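Local atomic coordinates of putative cytochrome P450 YjiB (Bacillus subtilis subsp. subtilis, PDB entry 4RM4), a protein that probably acts as a haem-dependent monooxygenase of the cytochrome P450 family, inserting one atom of molecular oxygen into organic substrates. Residues Ala192-Phe195 with Ala196-Glu200; Glu227-Ile230 with Pro231-Leu235. All coordinates share one frame; numbering follows the deposited sequence.

Contact 1. Residues Ala192-Phe195 with Ala196-Glu200; sequences AAFF and AGIIE
From Ala192 to Glu200 the backbone is regular alpha-helix, with i to i+4 bonds from Ala196 N to Ala192 O (2.8 Å), Gly197 N to Ala193 O (3.1 Å) and Ile199 N to Phe195 O (2.8 Å). This is an inner part of helix 177-204 of the P450 fold, known as helix G, and the contact pairs side chains i to i+4 along it. Phe194 and Ile198 carry it. With CG anti to the backbone N (chi1 -180°), the Phe194 ring is brought alongside the next turn, and Ile198 sets its CD1 methyl over one face. That is a CH-pi contact: CD1 stands 3.7 Å from the ring centroid and 16° off the normal. The methyl also sits too close to the Phe194 carbonyl in the model, so its fine placing is less certain. The same ring meets Trp161 edge-to-face. Phe195 points its ring to another side of the helix, against helix 226-257 and Leu148, while Ile198 and Ile199 both rest on Ile211 of helix 210-215. Over that Phe194 face, Ile198 CD1 is displaced toward the rim, and its nearest ring carbon is Phe194 CE1, at 3.6 Å.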
loop_
_atom_site.group_PDB
_atom_site.type_symbol
_atom_site.label_atom_id
_atom_site.label_comp_id
_atom_site.label_asym_id
_atom_site.label_seq_id
_atom_site.Cartn_x
_atom_site.Cartn_y
_atom_site.Cartn_z
ATOM N N ALA A 192 -13.840 -7.000 14.100
ATOM C CA ALA A 192 -15.196 -7.239 13.627
ATOM C C ALA A 192 -16.258 -6.707 14.594
ATOM O O ALA A 192 -17.143 -5.954 14.188
ATOM C CB ALA A 192 -15.410 -8.725 13.367
ATOM N N ALA A 193 -16.165 -7.098 15.863
ATOM C CA ALA A 193 -17.108 -6.639 16.886
ATOM C C ALA A 193 -17.053 -5.128 17.077
ATOM O O ALA A 193 -18.074 -4.475 17.274
ATOM C CB ALA A 193 -16.855 -7.358 18.215
ATOM N N PHE A 194 -15.850 -4.568 17.006
ATOM C CA PHE A 194 -15.674 -3.136 17.151
ATOM C C PHE A 194 -16.346 -2.417 15.984
ATOM O O PHE A 194 -17.124 -1.472 16.189
ATOM C CB PHE A 194 -14.176 -2.794 17.221
ATOM C CG PHE A 194 -13.883 -1.321 17.382
ATOM C CD1 PHE A 194 -13.614 -0.528 16.276
ATOM C CD2 PHE A 194 -13.847 -0.741 18.639
ATOM C CE1 PHE A 194 -13.332 0.820 16.421
ATOM C CE2 PHE A 194 -13.565 0.604 18.795
ATOM C CZ PHE A 194 -13.306 1.388 17.686
ATOM N N PHE A 195 -16.066 -2.868 14.761
ATOM C CA PHE A 195 -16.688 -2.267 13.581
ATOM C C PHE A 195 -18.209 -2.448 13.625
ATOM O O PHE A 195 -18.946 -1.581 13.178
ATOM C CB PHE A 195 -16.131 -2.848 12.275
ATOM C CG PHE A 195 -14.759 -2.349 11.918
ATOM C CD1 PHE A 195 -14.470 -0.987 11.929
ATOM C CD2 PHE A 195 -13.757 -3.239 11.564
ATOM C CE1 PHE A 195 -13.201 -0.530 11.598
ATOM C CE2 PHE A 195 -12.487 -2.783 11.244
ATOM C CZ PHE A 195 -12.215 -1.436 11.260
ATOM N N ALA A 196 -18.668 -3.581 14.147
ATOM C CA ALA A 196 -20.106 -3.823 14.276
ATOM C C ALA A 196 -20.729 -2.708 15.100
ATOM O O ALA A 196 -21.778 -2.171 14.750
ATOM C CB ALA A 196 -20.374 -5.182 14.927
ATOM N N GLY A 197 -20.072 -2.363 16.200
ATOM C CA GLY A 197 -20.543 -1.287 17.053
ATOM C C GLY A 197 -20.596 0.055 16.350
ATOM O O GLY A 197 -21.584 0.783 16.466
ATOM N N ILE A 198 -19.529 0.400 15.631
ATOM C CA ILE A 198 -19.485 1.679 14.915
ATOM C C ILE A 198 -20.552 1.719 13.829
ATOM O O ILE A 198 -21.187 2.750 13.605
ATOM C CB ILE A 198 -18.111 1.939 14.254
ATOM C CG1 ILE A 198 -17.044 2.269 15.298
ATOM C CG2 ILE A 198 -18.214 3.123 13.313
ATOM C CD1 ILE A 198 -16.885 1.267 16.379
ATOM N N ILE A 199 -20.738 0.594 13.143
ATOM C CA ILE A 199 -21.768 0.515 12.113
ATOM C C ILE A 199 -23.149 0.878 12.693
ATOM O O ILE A 199 -23.885 1.661 12.096
ATOM C CB ILE A 199 -21.786 -0.861 11.414
ATOM C CG1 ILE A 199 -20.585 -0.980 10.468
ATOM C CG2 ILE A 199 -23.079 -1.053 10.642
ATOM C CD1 ILE A 199 -20.310 -2.396 9.962
ATOM N N GLU A 200 -23.495 0.312 13.849
ATOM C CA GLU A 200 -24.788 0.604 14.476
ATOM C C GLU A 200 -24.878 2.080 14.838
ATOM O O GLU A 200 -25.924 2.726 14.675
ATOM C CB GLU A 200 -24.970 -0.230 15.744
ATOM C CG GLU A 200 -25.740 -1.516 15.552
ATOM C CD GLU A 200 -27.103 -1.290 14.925
ATOM O OE1 GLU A 200 -27.650 -0.172 15.046
ATOM O OE2 GLU A 200 -27.633 -2.226 14.300
#

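Contact 2. Residues Glu227-Ile230 with Pro231-Leu235; sequences EELI and PFCTL
Ile230 O takes the straightest bond here, from Thr234 N at 3.2 Å with an N-H...O angle of 171°. Thr234 OG1, 3.4 Å from Ile230 O, makes at best a weak bond. One residue earlier Cys233 N donates to Leu229 O (3.0 Å), and before that Phe232 N donates to Glu228 O (3.2 Å). The series breaks at Pro231, whose nitrogen has no hydrogen to give to Glu227 O; its ring sits there instead, CG 3.1 Å from Glu227 O, so this is a proline kink near the start of helix 226-257, the long central helix of the P450 fold. Across the peptide bond Ile230 CB and Pro231 CD lie 3.3 Å apart, tighter than usual van der Waals contact. A chi1 of -174° swings the Leu229 branch beside its own carbonyl carbon, and CD1 lies 4.2 Å from Cys233 SG and 4.3 Å from Phe232 CD2. Glu228 points away from the following turn, its OE2 salt-bridged to Lys91 and its OE1 hydrogen-bonded to Ser225. Leu229, Ile230, Cys233 and Thr234 pack on helix 177-204, Leu229 and Phe232 meet Leu214 of helix 210-215, and Phe232 reaches Val96 of helix 88-96.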
loop_
_atom_site.group_PDB
_atom_site.type_symbol
_atom_site.label_atom_id
_atom_site.label_comp_id
_atom_site.label_asym_id
_atom_site.label_seq_id
_atom_site.Cartn_x
_atom_site.Cartn_y
_atom_site.Cartn_z
ATOM N N GLU A 227 -21.941 -8.407 7.140
ATOM C CA GLU A 227 -21.046 -9.512 6.806
ATOM C C GLU A 227 -20.109 -9.171 5.648
ATOM O O GLU A 227 -19.079 -9.810 5.470
ATOM C CB GLU A 227 -21.836 -10.785 6.493
ATOM C CG GLU A 227 -22.470 -11.440 7.727
ATOM C CD GLU A 227 -23.009 -12.835 7.443
ATOM O OE1 GLU A 227 -23.042 -13.235 6.260
ATOM O OE2 GLU A 227 -23.389 -13.539 8.404
ATOM N N GLU A 228 -20.474 -8.163 4.866
ATOM C CA GLU A 228 -19.608 -7.674 3.798
ATOM C C GLU A 228 -18.894 -6.393 4.231
ATOM O O GLU A 228 -17.731 -6.173 3.898
ATOM C CB GLU A 228 -20.413 -7.442 2.516
ATOM C CG GLU A 228 -21.029 -8.705 1.935
ATOM C CD GLU A 228 -22.195 -8.409 1.003
ATOM O OE1 GLU A 228 -23.141 -7.701 1.426
ATOM O OE2 GLU A 228 -22.174 -8.883 -0.150
ATOM N N LEU A 229 -19.584 -5.563 5.009
ATOM C CA LEU A 229 -19.016 -4.280 5.403
ATOM C C LEU A 229 -17.877 -4.444 6.386
ATOM O O LEU A 229 -16.845 -3.781 6.260
ATOM C CB LEU A 229 -20.082 -3.322 5.956
ATOM C CG LEU A 229 -19.624 -1.891 6.282
ATOM C CD1 LEU A 229 -18.929 -1.203 5.079
ATOM C CD2 LEU A 229 -20.787 -1.034 6.779
ATOM N N ILE A 230 -18.048 -5.333 7.364
ATOM C CA ILE A 230 -17.007 -5.535 8.364
ATOM C C ILE A 230 -15.682 -6.026 7.780
ATOM O O ILE A 230 -14.635 -5.433 8.058
ATOM C CB ILE A 230 -17.485 -6.434 9.520
ATOM C CG1 ILE A 230 -18.526 -5.676 10.347
ATOM C CG2 ILE A 230 -16.301 -6.819 10.392
ATOM C CD1 ILE A 230 -19.273 -6.539 11.343
ATOM N N PRO A 231 -15.709 -7.107 6.974
ATOM C CA PRO A 231 -14.462 -7.538 6.329
ATOM C C PRO A 231 -13.854 -6.435 5.445
ATOM O O PRO A 231 -12.628 -6.352 5.325
ATOM C CB PRO A 231 -14.908 -8.714 5.451
ATOM C CG PRO A 231 -16.135 -9.236 6.098
ATOM C CD PRO A 231 -16.818 -8.052 6.721
ATOM N N PHE A 232 -14.697 -5.628 4.807
ATOM C CA PHE A 232 -14.207 -4.498 4.008
ATOM C C PHE A 232 -13.446 -3.447 4.861
ATOM O O PHE A 232 -12.381 -2.965 4.471
ATOM C CB PHE A 232 -15.346 -3.834 3.216
ATOM C CG PHE A 232 -14.912 -2.604 2.480
ATOM C CD1 PHE A 232 -14.136 -2.710 1.334
ATOM C CD2 PHE A 232 -15.231 -1.339 2.955
ATOM C CE1 PHE A 232 -13.706 -1.563 0.665
ATOM C CE2 PHE A 232 -14.802 -0.189 2.282
ATOM C CZ PHE A 232 -14.045 -0.310 1.136
ATOM N N CYS A 233 -13.986 -3.089 6.024
ATOM C CA CYS A 233 -13.293 -2.140 6.899
ATOM C C CYS A 233 -11.929 -2.654 7.361
ATOM O O CYS A 233 -10.936 -1.922 7.339
ATOM C CB CYS A 233 -14.172 -1.757 8.095
ATOM S SG CYS A 233 -15.648 -0.821 7.619
ATOM N N THR A 234 -11.880 -3.922 7.748
ATOM C CA THR A 234 -10.626 -4.538 8.143
ATOM C C THR A 234 -9.608 -4.514 6.987
ATOM O O THR A 234 -8.431 -4.229 7.204
ATOM C CB THR A 234 -10.841 -5.962 8.651
ATOM O OG1 THR A 234 -11.749 -5.935 9.768
ATOM C CG2 THR A 234 -9.526 -6.551 9.097
ATOM N N LEU A 235 -10.073 -4.784 5.766
ATOM C CA LEU A 235 -9.197 -4.747 4.586
ATOM C C LEU A 235 -8.550 -3.383 4.413
ATOM O O LEU A 235 -7.386 -3.287 4.019
ATOM C CB LEU A 235 -9.969 -5.119 3.318
ATOM C CG LEU A 235 -9.157 -5.115 2.021
ATOM C CD1 LEU A 235 -7.913 -6.005 2.161
ATOM C CD2 LEU A 235 -10.034 -5.547 0.860
#

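Contact 1 on helix 177-204 and contact 2 on helix 226-257 pack directly against each other, their centres 10 Å apart. Three places join them: Ala192 CA meets Ile230 CG2 at 3.4 Å, Ile199 CD1 meets Leu229 CD2 at 3.5 Å, and, off the line between these two, Phe195 CE2 lies 3.7 Å from Cys233 CB and near Thr234 OG1. Leu148 touches both Phe195 and Cys233, and Ile211 lies against residues of both contacts. Contact 2 is the nearer to the haem: Leu235 lines its pocket and touches it, and the Phe232 side chain comes within about 4 Å. From contact 1, the Phe195 side chain remains about 11 Å from the haem.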